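Local structure of 4-aminobutyrate transaminase (Acinetobacter baumannii, 6WOP) at residues G138-S143 with A203-P208; V238-Q243 with L264-K269. The protein catalyses, as a pyridoxal-phosphate-dependent class III aminotransferase, the transfer of the amino group of 4-aminobutyrate to 2-oxoglutarate. One frame throughout, in Å; residues are numbered along the deposited sequence.

Contact 1: residues G138-S143 with A203-P208; sequences GFHGRS and AIVLEP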
loop_
_atom_site.group_PDB
_atom_site.type_symbol
_atom_site.label_atom_id
_atom_site.label_comp_id
_atom_site.label_asym_id
_atom_site.label_seq_id
_atom_site.Cartn_x
_atom_site.Cartn_y
_atom_site.Cartn_z
ATOM N N GLY A 138 -2.257 -11.935 -17.699
ATOM C CA GLY A 138 -2.282 -13.069 -16.798
ATOM C C GLY A 138 -3.573 -13.042 -15.996
ATOM O O GLY A 138 -4.148 -11.972 -15.747
ATOM N N PHE A 139 -4.092 -14.227 -15.629
ATOM C CA PHE A 139 -5.290 -14.212 -14.791
ATOM C C PHE A 139 -5.070 -15.131 -13.607
ATOM O O PHE A 139 -4.766 -16.311 -13.802
ATOM C CB PHE A 139 -6.562 -14.636 -15.532
ATOM C CG PHE A 139 -7.784 -14.547 -14.638
ATOM C CD1 PHE A 139 -8.128 -15.627 -13.810
ATOM C CD2 PHE A 139 -8.562 -13.401 -14.597
ATOM C CE1 PHE A 139 -9.213 -15.547 -12.944
ATOM C CE2 PHE A 139 -9.675 -13.339 -13.743
ATOM C CZ PHE A 139 -9.972 -14.395 -12.900
ATOM N N HIS A 140 -5.272 -14.612 -12.378
ATOM C CA HIS A 140 -4.856 -15.333 -11.176
ATOM C C HIS A 140 -5.900 -15.387 -10.079
ATOM O O HIS A 140 -5.685 -16.108 -9.104
ATOM C CB HIS A 140 -3.542 -14.688 -10.614
ATOM C CG HIS A 140 -2.408 -14.755 -11.592
ATOM N ND1 HIS A 140 -1.924 -15.958 -12.082
ATOM C CD2 HIS A 140 -1.738 -13.766 -12.265
ATOM C CE1 HIS A 140 -0.963 -15.699 -12.966
ATOM N NE2 HIS A 140 -0.827 -14.376 -13.094
ATOM N N GLY A 141 -7.016 -14.666 -10.201
ATOM C CA GLY A 141 -8.087 -14.801 -9.215
ATOM C C GLY A 141 -8.724 -13.455 -8.909
ATOM O O GLY A 141 -8.299 -12.424 -9.447
ATOM N N ARG A 142 -9.717 -13.446 -8.008
ATOM C CA ARG A 142 -10.542 -12.276 -7.794
ATOM C C ARG A 142 -10.420 -11.716 -6.378
ATOM O O ARG A 142 -11.248 -10.898 -5.981
ATOM C CB ARG A 142 -11.990 -12.652 -8.109
ATOM C CG ARG A 142 -12.235 -12.907 -9.586
ATOM C CD ARG A 142 -13.762 -13.302 -9.749
ATOM N NE ARG A 142 -14.155 -13.525 -11.145
ATOM C CZ ARG A 142 -14.638 -12.546 -11.916
ATOM N NH1 ARG A 142 -14.726 -11.273 -11.430
ATOM N NH2 ARG A 142 -15.032 -12.836 -13.166
ATOM N N SER A 143 -9.438 -12.160 -5.592
ATOM C CA SER A 143 -9.087 -11.584 -4.302
ATOM C C SER A 143 -8.411 -10.222 -4.578
ATOM O O SER A 143 -8.100 -9.873 -5.729
ATOM C CB SER A 143 -8.174 -12.560 -3.524
ATOM O OG SER A 143 -6.831 -12.419 -4.004
ATOM N N ALA A 203 8.668 -13.386 -5.812
ATOM C CA ALA A 203 8.386 -14.381 -6.825
ATOM C C ALA A 203 8.047 -13.703 -8.127
ATOM O O ALA A 203 7.481 -12.594 -8.147
ATOM C CB ALA A 203 7.199 -15.298 -6.440
ATOM N N ILE A 204 8.343 -14.421 -9.218
ATOM C CA ILE A 204 7.774 -14.141 -10.539
ATOM C C ILE A 204 6.780 -15.231 -10.858
ATOM O O ILE A 204 7.122 -16.435 -10.804
ATOM C CB ILE A 204 8.861 -14.084 -11.624
ATOM C CG1 ILE A 204 9.827 -12.976 -11.258
ATOM C CG2 ILE A 204 8.201 -13.842 -13.036
ATOM C CD1 ILE A 204 10.975 -12.607 -12.351
ATOM N N VAL A 205 5.566 -14.828 -11.221
ATOM C CA VAL A 205 4.454 -15.774 -11.339
ATOM C C VAL A 205 3.898 -15.710 -12.747
ATOM O O VAL A 205 3.526 -14.621 -13.219
ATOM C CB VAL A 205 3.338 -15.452 -10.333
ATOM C CG1 VAL A 205 2.199 -16.558 -10.483
ATOM C CG2 VAL A 205 3.961 -15.352 -8.934
ATOM N N LEU A 206 3.770 -16.874 -13.394
ATOM C CA LEU A 206 3.238 -16.869 -14.747
ATOM C C LEU A 206 2.502 -18.169 -15.042
ATOM O O LEU A 206 2.868 -19.239 -14.549
ATOM C CB LEU A 206 4.325 -16.666 -15.794
ATOM C CG LEU A 206 5.086 -17.904 -16.206
ATOM C CD1 LEU A 206 5.890 -17.562 -17.442
ATOM C CD2 LEU A 206 5.974 -18.320 -15.106
ATOM N N GLU A 207 1.531 -18.058 -15.912
ATOM C CA GLU A 207 0.879 -19.248 -16.472
ATOM C C GLU A 207 1.740 -19.792 -17.600
ATOM O O GLU A 207 2.017 -19.047 -18.557
ATOM C CB GLU A 207 -0.495 -18.850 -17.004
ATOM C CG GLU A 207 -1.494 -18.384 -15.940
ATOM C CD GLU A 207 -2.569 -17.522 -16.554
ATOM O OE1 GLU A 207 -2.374 -16.258 -16.588
ATOM O OE2 GLU A 207 -3.586 -18.122 -17.015
ATOM N N PRO A 208 2.185 -21.066 -17.549
ATOM C CA PRO A 208 2.880 -21.635 -18.724
ATOM C C PRO A 208 2.031 -21.567 -19.982
ATOM O O PRO A 208 2.584 -21.512 -21.082
ATOM C CB PRO A 208 3.151 -23.107 -18.356
ATOM C CG PRO A 208 2.835 -23.269 -16.909
ATOM C CD PRO A 208 2.000 -22.040 -16.443
HETATM O O HOH W 1 1.191 -13.703 -14.782
#

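Contact 2: residues V238-Q243 with L264-K269; sequences VADEVQ and LITMAK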
loop_
_atom_site.group_PDB
_atom_site.type_symbol
_atom_site.label_atom_id
_atom_site.label_comp_id
_atom_site.label_asym_id
_atom_site.label_seq_id
_atom_site.Cartn_x
_atom_site.Cartn_y
_atom_site.Cartn_z
ATOM N N VAL A 238 7.136 -19.208 -9.935
ATOM C CA VAL A 238 5.865 -19.888 -9.656
ATOM C C VAL A 238 5.148 -20.151 -10.971
ATOM O O VAL A 238 4.882 -19.212 -11.721
ATOM C CB VAL A 238 4.973 -19.038 -8.755
ATOM C CG1 VAL A 238 3.640 -19.811 -8.439
ATOM C CG2 VAL A 238 5.752 -18.702 -7.452
ATOM N N ALA A 239 4.791 -21.396 -11.242
ATOM C CA ALA A 239 3.988 -21.751 -12.414
ATOM C C ALA A 239 2.540 -21.849 -11.986
ATOM O O ALA A 239 2.220 -22.674 -11.141
ATOM C CB ALA A 239 4.436 -23.109 -12.978
ATOM N N ASP A 240 1.661 -21.019 -12.545
ATOM C CA ASP A 240 0.228 -21.099 -12.204
ATOM C C ASP A 240 -0.430 -22.039 -13.209
ATOM O O ASP A 240 -0.668 -21.672 -14.363
ATOM C CB ASP A 240 -0.407 -19.712 -12.224
ATOM C CG ASP A 240 -1.916 -19.738 -11.896
ATOM O OD1 ASP A 240 -2.483 -20.816 -11.561
ATOM O OD2 ASP A 240 -2.529 -18.685 -11.983
ATOM N N GLU A 241 -0.697 -23.280 -12.778
ATOM C CA GLU A 241 -1.351 -24.285 -13.593
ATOM C C GLU A 241 -2.800 -24.529 -13.175
ATOM O O GLU A 241 -3.340 -25.627 -13.367
ATOM C CB GLU A 241 -0.556 -25.580 -13.522
ATOM C CG GLU A 241 0.830 -25.406 -14.113
ATOM C CD GLU A 241 1.154 -26.411 -15.145
ATOM O OE1 GLU A 241 0.253 -26.871 -15.897
ATOM O OE2 GLU A 241 2.371 -26.737 -15.223
ATOM N N VAL A 242 -3.468 -23.504 -12.621
ATOM C CA VAL A 242 -4.879 -23.690 -12.270
ATOM C C VAL A 242 -5.691 -24.099 -13.495
ATOM O O VAL A 242 -6.504 -25.034 -13.424
ATOM C CB VAL A 242 -5.419 -22.402 -11.628
ATOM C CG1 VAL A 242 -6.921 -22.447 -11.656
ATOM C CG2 VAL A 242 -4.875 -22.292 -10.231
ATOM N N GLN A 243 -5.435 -23.476 -14.659
ATOM C CA GLN A 243 -6.155 -23.828 -15.903
ATOM C C GLN A 243 -5.433 -24.843 -16.788
ATOM O O GLN A 243 -6.092 -25.659 -17.449
ATOM C CB GLN A 243 -6.455 -22.551 -16.718
ATOM C CG GLN A 243 -7.541 -22.762 -17.804
ATOM C CD GLN A 243 -8.266 -21.501 -18.256
ATOM O OE1 GLN A 243 -8.717 -21.436 -19.414
ATOM N NE2 GLN A 243 -8.394 -20.500 -17.363
ATOM N N LEU A 264 7.491 -23.496 -7.215
ATOM C CA LEU A 264 6.124 -23.694 -6.738
ATOM C C LEU A 264 5.178 -23.855 -7.926
ATOM O O LEU A 264 5.330 -23.172 -8.954
ATOM C CB LEU A 264 5.645 -22.496 -5.889
ATOM C CG LEU A 264 6.478 -22.227 -4.652
ATOM C CD1 LEU A 264 6.285 -20.820 -4.062
ATOM C CD2 LEU A 264 6.021 -23.265 -3.553
ATOM N N ILE A 265 4.175 -24.734 -7.793
ATOM C CA ILE A 265 3.169 -24.902 -8.843
ATOM C C ILE A 265 1.791 -24.829 -8.212
ATOM O O ILE A 265 1.540 -25.498 -7.199
ATOM C CB ILE A 265 3.350 -26.229 -9.598
ATOM C CG1 ILE A 265 4.714 -26.275 -10.270
ATOM C CG2 ILE A 265 2.245 -26.394 -10.622
ATOM C CD1 ILE A 265 5.058 -27.645 -10.888
ATOM N N THR A 266 0.868 -24.074 -8.830
ATOM C CA THR A 266 -0.473 -24.045 -8.273
ATOM C C THR A 266 -1.399 -24.913 -9.118
ATOM O O THR A 266 -1.198 -25.054 -10.331
ATOM C CB THR A 266 -1.024 -22.612 -8.222
ATOM O OG1 THR A 266 -1.002 -22.026 -9.528
ATOM C CG2 THR A 266 -0.176 -21.750 -7.289
ATOM N N MET A 267 -2.451 -25.435 -8.482
ATOM C CA MET A 267 -3.396 -26.360 -9.123
ATOM C C MET A 267 -4.792 -26.055 -8.642
ATOM O O MET A 267 -4.995 -25.723 -7.474
ATOM C CB MET A 267 -3.117 -27.837 -8.729
ATOM C CG MET A 267 -1.690 -28.272 -8.966
ATOM S SD MET A 267 -1.336 -29.790 -8.063
ATOM C CE MET A 267 -1.054 -29.201 -6.367
ATOM N N ALA A 268 -5.771 -26.270 -9.521
ATOM C CA ALA A 268 -7.168 -26.288 -9.089
ATOM C C ALA A 268 -8.005 -26.851 -10.231
ATOM O O ALA A 268 -7.506 -27.704 -10.975
ATOM C CB ALA A 268 -7.652 -24.890 -8.698
ATOM N N LYS A 269 -9.240 -26.349 -10.395
ATOM C CA LYS A 269 -10.118 -26.691 -11.508
ATOM C C LYS A 269 -10.148 -28.204 -11.728
ATOM O O LYS A 269 -10.777 -28.921 -10.950
ATOM C CB LYS A 269 -9.696 -25.914 -12.764
ATOM C CG LYS A 269 -10.088 -24.379 -12.664
ATOM C CD LYS A 269 -9.784 -23.675 -13.960
ATOM C CE LYS A 269 -10.152 -22.179 -13.905
ATOM N NZ LYS A 269 -11.365 -21.941 -14.626
HETATM O O HOH W 2 -4.758 -27.449 -11.988
HETATM O O HOH W 3 -7.008 -27.735 -14.197
#

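Contact 1: residues G138-S143 with A203-P208
Gly138 and Glu207 mark the nearest approach of the two backbones, CA to CA 6.9 Å, so the loop 138-143 lies beside the end of strand 203-206 without pairing with it as a strand. The gap is bridged by the Glu207 side chain. With CG beside the backbone N (chi1 -65°) and the chain extended beyond it, its carboxylate reaches the loop, where Glu207 OE1 accepts from Phe139 N at 2.8 Å. The N-H points well at the oxygen (159°) but comes from above the carboxylate plane, 40° out of it. Glu207 OE1 also lies 3.2 Å from Gly138 CA. The other oxygen, Glu207 OE2, accepts from Gly211 N, so two backbone N-H groups fix the carboxylate. The His140 ring is turned steeply to that carboxylate, and His140 CE1 lies 4.1 Å from Val205 CG1. A water in the ring plane sits 2.7 Å from His140 NE2 and donates to Val205 O; His140 ND1 is hydrogen-bonded to Asp240 OD2. Strand 201-206 runs between strands 131-135 and 236-240 of the central sheet, and Met149 of helix 144-149 packs on both His140 and Val205.

Contact 2: residues V238-Q243 with L264-K269
Strands 238-240 and 264-267 run parallel, their axes 4.8 Å apart at closest and 17° from perfect alignment, with Val238, Ala239 and Asp240 facing Leu264, Ile265 and Thr266 in turn. Ala239 bonds through its N and its O to the residues flanking Ile265: Ala239 N donates to Leu264 O at 2.9 Å, and Thr266 N to Ala239 O at 3.0 Å. The bond from Glu241 N to Thr266 O is weak.

Among polar side chains, Asp240 OD1 is gripped twice. Thr266 OG1, set between its own backbone N and carbonyl carbon (chi1 57°), donates to Asp240 OD1 at 2.8 Å from above the carboxylate plane (46°). Val242 N reaches Asp240 OD1 at 3.1 Å from the opposite face, closing an Asx turn. The Glu241 carboxylate is hydrogen-bonded to Ser244 OG and the backbone N of Ala254 and Met255, Lys269 NZ to Ile51 O. Water bridges continue the join: water 2 accepts from Ala268 N and meets Glu241 O, and water 3 lies between Val242 O and Ala268 O.

Apolar contacts lie on both faces. Val238 CG2 meets Leu264 CD1 at 4.0 Å; on this face Val238, Asp240 and Thr266 touch helix 112-127, and Leu264 packs on helix 284-287. Ala239 CB and Ile265 CG1 meet on the other. The Glu241 side chain lies beside Ile265, pointing the same way, CG 3.9 Å from Ile265 CG2. Val242 CG1 touches Ala268 CB, and the Val242 and Lys269 side chains cross at about a right angle, Val242 CG1 3.8 Å from Lys269 CG.

Both strands belong to the seven-stranded sheet, with 278-283 alone antiparallel, of the fold-type I large domain; by family resemblance, Asp240 probably corresponds to the aspartate that meets the cofactor's pyridine nitrogen and Lys269 to the Schiff-base lysine.

Contact 2 is a strand pair, whereas contact 1 sets a loop against the next strand, 201-206, the neighbour of 236-240; their centres are 9 Å apart. The backbone seam between them includes a probable hydrogen bond from Val238 N to Ile204 O at 2.9 Å. His140 ND1 and Asp240 OD2 approach to 2.8 Å, probably hydrogen-bonded, so Asp240 is held by contact 1 through one oxygen and by contact 2 through the other. Asp240 is the probable cofactor aspartate, which makes His140 its second-shell partner. Pro208 CD packs 3.4 Å from Asp240 O. Tartaric acid, probably from the crystallisation liquor, is bound about 4 Å from the Phe139 side chain and about 5 Å from that of Ala268.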